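Local coordinates for carbohydrate binding protein, putative, cpb33A (PDB 5FJQ) that probably binds and oxidatively cleaves chitin through its copper-dependent lytic polysaccharide monooxygenase domain, the part of the longer protein described here, at residues Y107-Q112 with H153-I158; Q126-S131 with H142-P147. All coordinates share one frame; numbering follows the deposited sequence.

How the interactions relate
Both interactions belong to the beta-sandwich of the lytic polysaccharide monooxygenase domain, and their centres lie about 9 Å apart. Interaction 1 joins two neighbouring strands within one sheet. Interaction 2 runs from an edge of that sheet to strand 139-146 of the other. Tyr107 ties them together: its O lies 2.6 Å from Ile128 N and its N lies 2.8 Å from His129 O, both probable hydrogen bonds. Tyr107 also reaches His142. Both segments of interaction 2 fall between those of interaction 1 in the chain. Neither reaches the copper site of His1 and His100: the side chain of Ile158 is about 13 Å from the copper ion, and that of His142 about 12 Å from that of His100.

Interaction 1: Y107-Q112 with H153-I158; sequences YYITPQ and HIIYSI
Residues 107-109 run antiparallel to 153-158, with Tyr108 and Tyr156 as a hydrogen-bonded pair between two non-hydrogen-bonded pairs, Tyr107 with Ser157 and Ile109 with Ile155. Tyr108 N gives a 2.8 Å bond to Tyr156 O, and Tyr156 N returns one of 3.0 Å to Tyr108 O. On one face of the sheet, Ser157 lies over the Tyr107 ring: its CB is 3.8 Å from the ring centroid, a CH-pi contact. Ser157 OG is also over this ring face but bonds to Trp94. Ile155 CG2 meets the edge of the same ring. On the other face, Tyr108 CE1 approaches Ile158 CD1.

Beyond the strand end, Thr110 N bonds to Ile154 O at 3.1 Å. OG1 of Thr110 lies between the backbone N and the carbonyl carbon (chi1 40°), which points it at the partner strand. There it accepts a 2.9 Å bond from Ile154 N and shares another of 2.9 Å with His153 ND1. Pro111 O lies at the edge of the same imidazole, 3.0 Å from His153 CE1.

This strand pair lies inside one sheet of the LPMO beta-sandwich, between strands 126-130 and 169-178. Its Tyr107 and Ile155 face meets Val144 and Leu146 of the other sheet.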
# COMPACT_ATOMS: atom_id res chain seq x y z
N TYR A 107 5.86 -2.25 -7.11
CA TYR A 107 5.33 -3.19 -6.16
C TYR A 107 6.38 -4.08 -5.54
O TYR A 107 7.28 -4.63 -6.26
CB TYR A 107 4.27 -4.07 -6.80
CG TYR A 107 3.13 -3.25 -7.35
CD1 TYR A 107 3.33 -2.38 -8.42
CD2 TYR A 107 1.87 -3.32 -6.78
CE1 TYR A 107 2.28 -1.64 -8.97
CE2 TYR A 107 0.79 -2.61 -7.32
CZ TYR A 107 1.03 -1.73 -8.34
OH TYR A 107 0.01 -1.01 -8.82
N TYR A 108 6.13 -4.36 -4.25
CA TYR A 108 6.99 -5.27 -3.44
C TYR A 108 6.09 -6.27 -2.79
O TYR A 108 4.83 -6.08 -2.75
CB TYR A 108 7.76 -4.50 -2.35
CG TYR A 108 8.63 -3.43 -2.91
CD1 TYR A 108 8.09 -2.23 -3.44
CD2 TYR A 108 10.03 -3.60 -2.90
CE1 TYR A 108 8.92 -1.26 -3.98
CE2 TYR A 108 10.84 -2.63 -3.42
CZ TYR A 108 10.31 -1.50 -3.93
OH TYR A 108 11.20 -0.64 -4.43
N ILE A 109 6.70 -7.33 -2.28
CA ILE A 109 5.99 -8.40 -1.56
C ILE A 109 6.87 -8.97 -0.46
O ILE A 109 8.11 -8.92 -0.56
CB ILE A 109 5.46 -9.54 -2.49
CG1 ILE A 109 4.48 -10.42 -1.70
CG2 ILE A 109 6.62 -10.36 -3.09
CD1 ILE A 109 3.58 -11.33 -2.54
N THR A 110 6.20 -9.40 0.63
CA THR A 110 6.71 -10.26 1.66
C THR A 110 7.23 -11.64 1.14
O THR A 110 6.81 -12.16 0.09
CB THR A 110 5.63 -10.46 2.71
OG1 THR A 110 4.36 -10.60 2.06
CG2 THR A 110 5.51 -9.18 3.60
N PRO A 111 8.16 -12.24 1.90
CA PRO A 111 8.73 -13.52 1.50
C PRO A 111 7.84 -14.66 1.92
O PRO A 111 7.10 -14.53 2.90
CB PRO A 111 10.05 -13.59 2.34
CG PRO A 111 9.77 -12.75 3.54
CD PRO A 111 8.81 -11.67 3.11
N GLN A 112 7.94 -15.78 1.21
CA GLN A 112 7.38 -17.02 1.67
C GLN A 112 7.76 -17.29 3.13
O GLN A 112 8.90 -16.99 3.59
CB GLN A 112 7.82 -18.13 0.71
CG GLN A 112 7.25 -19.48 1.01
CD GLN A 112 5.73 -19.50 0.99
OE1 GLN A 112 5.09 -18.54 0.56
NE2 GLN A 112 5.16 -20.57 1.51
N HIS A 153 -0.07 -12.56 2.47
CA HIS A 153 1.07 -11.75 2.18
C HIS A 153 0.70 -10.29 2.14
O HIS A 153 -0.47 -9.93 2.02
CB HIS A 153 1.76 -12.26 0.89
CG HIS A 153 2.54 -13.51 1.15
ND1 HIS A 153 3.80 -13.46 1.72
CD2 HIS A 153 2.20 -14.82 1.11
CE1 HIS A 153 4.21 -14.69 1.97
NE2 HIS A 153 3.28 -15.53 1.58
N ILE A 154 1.72 -9.44 2.29
CA ILE A 154 1.54 -8.04 2.12
C ILE A 154 2.23 -7.64 0.85
O ILE A 154 3.43 -7.98 0.59
CB ILE A 154 2.06 -7.21 3.32
CG1 ILE A 154 1.40 -7.67 4.62
CG2 ILE A 154 1.84 -5.70 3.09
CD1 ILE A 154 1.96 -6.91 5.83
N ILE A 155 1.48 -6.87 0.07
CA ILE A 155 2.04 -6.18 -1.07
C ILE A 155 2.15 -4.68 -0.74
O ILE A 155 1.21 -4.08 -0.18
CB ILE A 155 1.25 -6.40 -2.35
CG1 ILE A 155 1.48 -7.86 -2.82
CG2 ILE A 155 1.67 -5.35 -3.40
CD1 ILE A 155 0.45 -8.34 -3.77
N TYR A 156 3.30 -4.11 -1.08
CA TYR A 156 3.52 -2.70 -0.91
C TYR A 156 3.69 -2.09 -2.29
O TYR A 156 4.65 -2.41 -2.98
CB TYR A 156 4.81 -2.52 -0.10
CG TYR A 156 4.93 -1.19 0.59
CD1 TYR A 156 3.86 -0.65 1.30
CD2 TYR A 156 6.14 -0.44 0.51
CE1 TYR A 156 4.00 0.60 1.93
CE2 TYR A 156 6.30 0.80 1.16
CZ TYR A 156 5.24 1.31 1.88
OH TYR A 156 5.43 2.55 2.50
N SER A 157 2.69 -1.32 -2.75
CA SER A 157 2.90 -0.44 -3.90
C SER A 157 3.31 0.98 -3.55
O SER A 157 2.79 1.60 -2.58
CB SER A 157 1.61 -0.42 -4.77
OG SER A 157 1.82 0.29 -5.98
N ILE A 158 4.21 1.55 -4.36
CA ILE A 158 4.72 2.86 -4.09
C ILE A 158 4.66 3.63 -5.38
O ILE A 158 5.10 3.15 -6.47
CB ILE A 158 6.24 2.86 -3.74
CG1 ILE A 158 6.52 2.07 -2.46
CG2 ILE A 158 6.77 4.30 -3.65
CD1 ILE A 158 7.97 2.22 -1.96
O HOH W 1 4.17 -17.72 3.54

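Interaction 2: Q126-S131 with H142-P147; sequences QLIHDS and HNVILP
Ile128 and Val144 meet where the two sheets of the LPMO beta-sandwich come together, and Ile128 and His129 form a classic beta bulge opposite Tyr107. The strands run roughly antiparallel, at 146°. No direct hydrogen bond joins the segments.

The tight part centres on Ile128 CD1. This methyl lies 3.6 Å from Val144 CG1, and the two side chains cross at about a right angle. Leu146 CD2 and Pro147 CD also touch it, each at 4.1 Å. With chi1 at 61°, CG1 of Ile128 sits between the backbone N and the carbonyl carbon, and from there CD1 reaches Val144. Val144 serves two neighbours: CG1 touches both Ile128 and His129 CB, while CG2 lies over one face of the His129 ring. Phe92 also packs on Val144.

Further along, His129 NE2 is 3.8 Å from His142 CB, and these side chains cross at about a right angle. Ser131 CB comes within 3.3 Å of His142 CD2. The polar ends are held elsewhere: His142 ND1 bonds to Tyr107 OH, Ser131 OG to Phe105 N. The ring of Phe105 also meets that of His142.

The looser side is bridged by water, with the exposed Ile145 beside it. Here the strands, which belong to different sheets, stand apart: the CA atoms of Ile128 and Ile145 are 7.0 Å from each other. Two waters donate to Ile128 O. One of them also donates to Ile145 O. The other accepts from Ile145 N and lies in the plane of the His129 imidazole, at its edge, where its oxygen is 2.8 Å from His129 ND1.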
# COMPACT_ATOMS: atom_id res chain seq x y z
N GLN A 126 10.51 -7.56 -1.24
CA GLN A 126 11.24 -7.94 -2.45
C GLN A 126 10.56 -7.18 -3.58
O GLN A 126 9.32 -7.27 -3.70
CB GLN A 126 11.01 -9.43 -2.62
CG GLN A 126 11.24 -10.00 -3.99
CD GLN A 126 11.39 -11.48 -3.86
OE1 GLN A 126 10.40 -12.24 -3.81
NE2 GLN A 126 12.64 -11.92 -3.73
N LEU A 127 11.32 -6.51 -4.45
CA LEU A 127 10.71 -5.94 -5.68
C LEU A 127 10.04 -6.93 -6.66
O LEU A 127 10.67 -7.87 -7.19
CB LEU A 127 11.74 -5.16 -6.50
CG LEU A 127 11.21 -4.28 -7.64
CD1 LEU A 127 10.40 -3.06 -7.12
CD2 LEU A 127 12.38 -3.82 -8.49
N ILE A 128 8.76 -6.69 -6.98
CA ILE A 128 8.13 -7.60 -7.86
C ILE A 128 7.63 -6.93 -9.17
O ILE A 128 7.33 -7.64 -10.14
CB ILE A 128 7.14 -8.56 -7.16
CG1 ILE A 128 5.97 -7.83 -6.46
CG2 ILE A 128 7.94 -9.59 -6.31
CD1 ILE A 128 4.71 -8.70 -6.33
N HIS A 129 7.61 -5.60 -9.17
CA HIS A 129 7.17 -4.87 -10.34
C HIS A 129 7.65 -3.42 -10.35
O HIS A 129 7.61 -2.71 -9.30
CB HIS A 129 5.61 -4.92 -10.48
CG HIS A 129 5.10 -4.34 -11.76
ND1 HIS A 129 5.05 -5.06 -12.94
CD2 HIS A 129 4.65 -3.09 -12.07
CE1 HIS A 129 4.57 -4.30 -13.90
NE2 HIS A 129 4.31 -3.11 -13.41
N ASP A 130 7.95 -2.95 -11.55
CA ASP A 130 8.30 -1.54 -11.77
C ASP A 130 7.66 -1.12 -13.08
O ASP A 130 7.86 -1.73 -14.19
CB ASP A 130 9.83 -1.35 -11.75
CG ASP A 130 10.27 0.09 -11.85
OD1 ASP A 130 9.60 0.94 -12.43
OD2 ASP A 130 11.34 0.40 -11.34
N SER A 131 6.81 -0.11 -12.96
CA SER A 131 6.01 0.22 -14.08
C SER A 131 6.72 1.20 -15.00
O SER A 131 6.26 1.48 -16.04
CB SER A 131 4.68 0.80 -13.65
OG SER A 131 4.83 2.17 -13.34
N HIS A 142 -1.31 -1.79 -13.45
CA HIS A 142 -0.07 -2.52 -13.52
C HIS A 142 -0.40 -4.01 -13.41
O HIS A 142 -1.00 -4.45 -12.46
CB HIS A 142 0.82 -2.00 -12.40
CG HIS A 142 0.89 -0.51 -12.38
ND1 HIS A 142 0.38 0.25 -11.34
CD2 HIS A 142 1.38 0.37 -13.28
CE1 HIS A 142 0.55 1.54 -11.62
NE2 HIS A 142 1.18 1.63 -12.77
N ASN A 143 -0.06 -4.77 -14.44
CA ASN A 143 -0.22 -6.18 -14.35
C ASN A 143 0.97 -6.87 -13.70
O ASN A 143 1.89 -7.26 -14.43
CB ASN A 143 -0.27 -6.73 -15.75
CG ASN A 143 -1.63 -7.25 -16.10
OD1 ASN A 143 -2.64 -6.51 -16.01
ND2 ASN A 143 -1.68 -8.52 -16.52
N VAL A 144 0.90 -7.11 -12.40
CA VAL A 144 2.09 -7.43 -11.57
C VAL A 144 2.18 -8.91 -11.64
O VAL A 144 1.13 -9.58 -11.61
CB VAL A 144 1.83 -7.01 -10.10
CG1 VAL A 144 2.99 -7.40 -9.16
CG2 VAL A 144 1.59 -5.51 -10.06
N ILE A 145 3.39 -9.46 -11.85
CA ILE A 145 3.46 -10.90 -11.84
C ILE A 145 3.73 -11.37 -10.39
O ILE A 145 4.81 -11.10 -9.82
CB ILE A 145 4.45 -11.50 -12.90
CG1 ILE A 145 4.22 -10.98 -14.33
CG2 ILE A 145 4.58 -13.02 -12.79
CD1 ILE A 145 2.79 -10.91 -14.85
N LEU A 146 2.76 -12.03 -9.78
CA LEU A 146 2.91 -12.52 -8.39
C LEU A 146 3.79 -13.75 -8.40
O LEU A 146 3.54 -14.69 -9.21
CB LEU A 146 1.56 -12.82 -7.75
CG LEU A 146 0.64 -11.61 -7.77
CD1 LEU A 146 -0.82 -12.06 -7.57
CD2 LEU A 146 1.05 -10.53 -6.79
N PRO A 147 4.84 -13.75 -7.54
CA PRO A 147 5.70 -14.92 -7.49
C PRO A 147 5.02 -16.08 -6.77
O PRO A 147 3.96 -15.88 -6.14
CB PRO A 147 6.92 -14.41 -6.69
CG PRO A 147 6.33 -13.41 -5.71
CD PRO A 147 5.18 -12.74 -6.49
O HOH W 2 5.76 -7.76 -12.42
O HOH W 3 7.58 -10.31 -10.55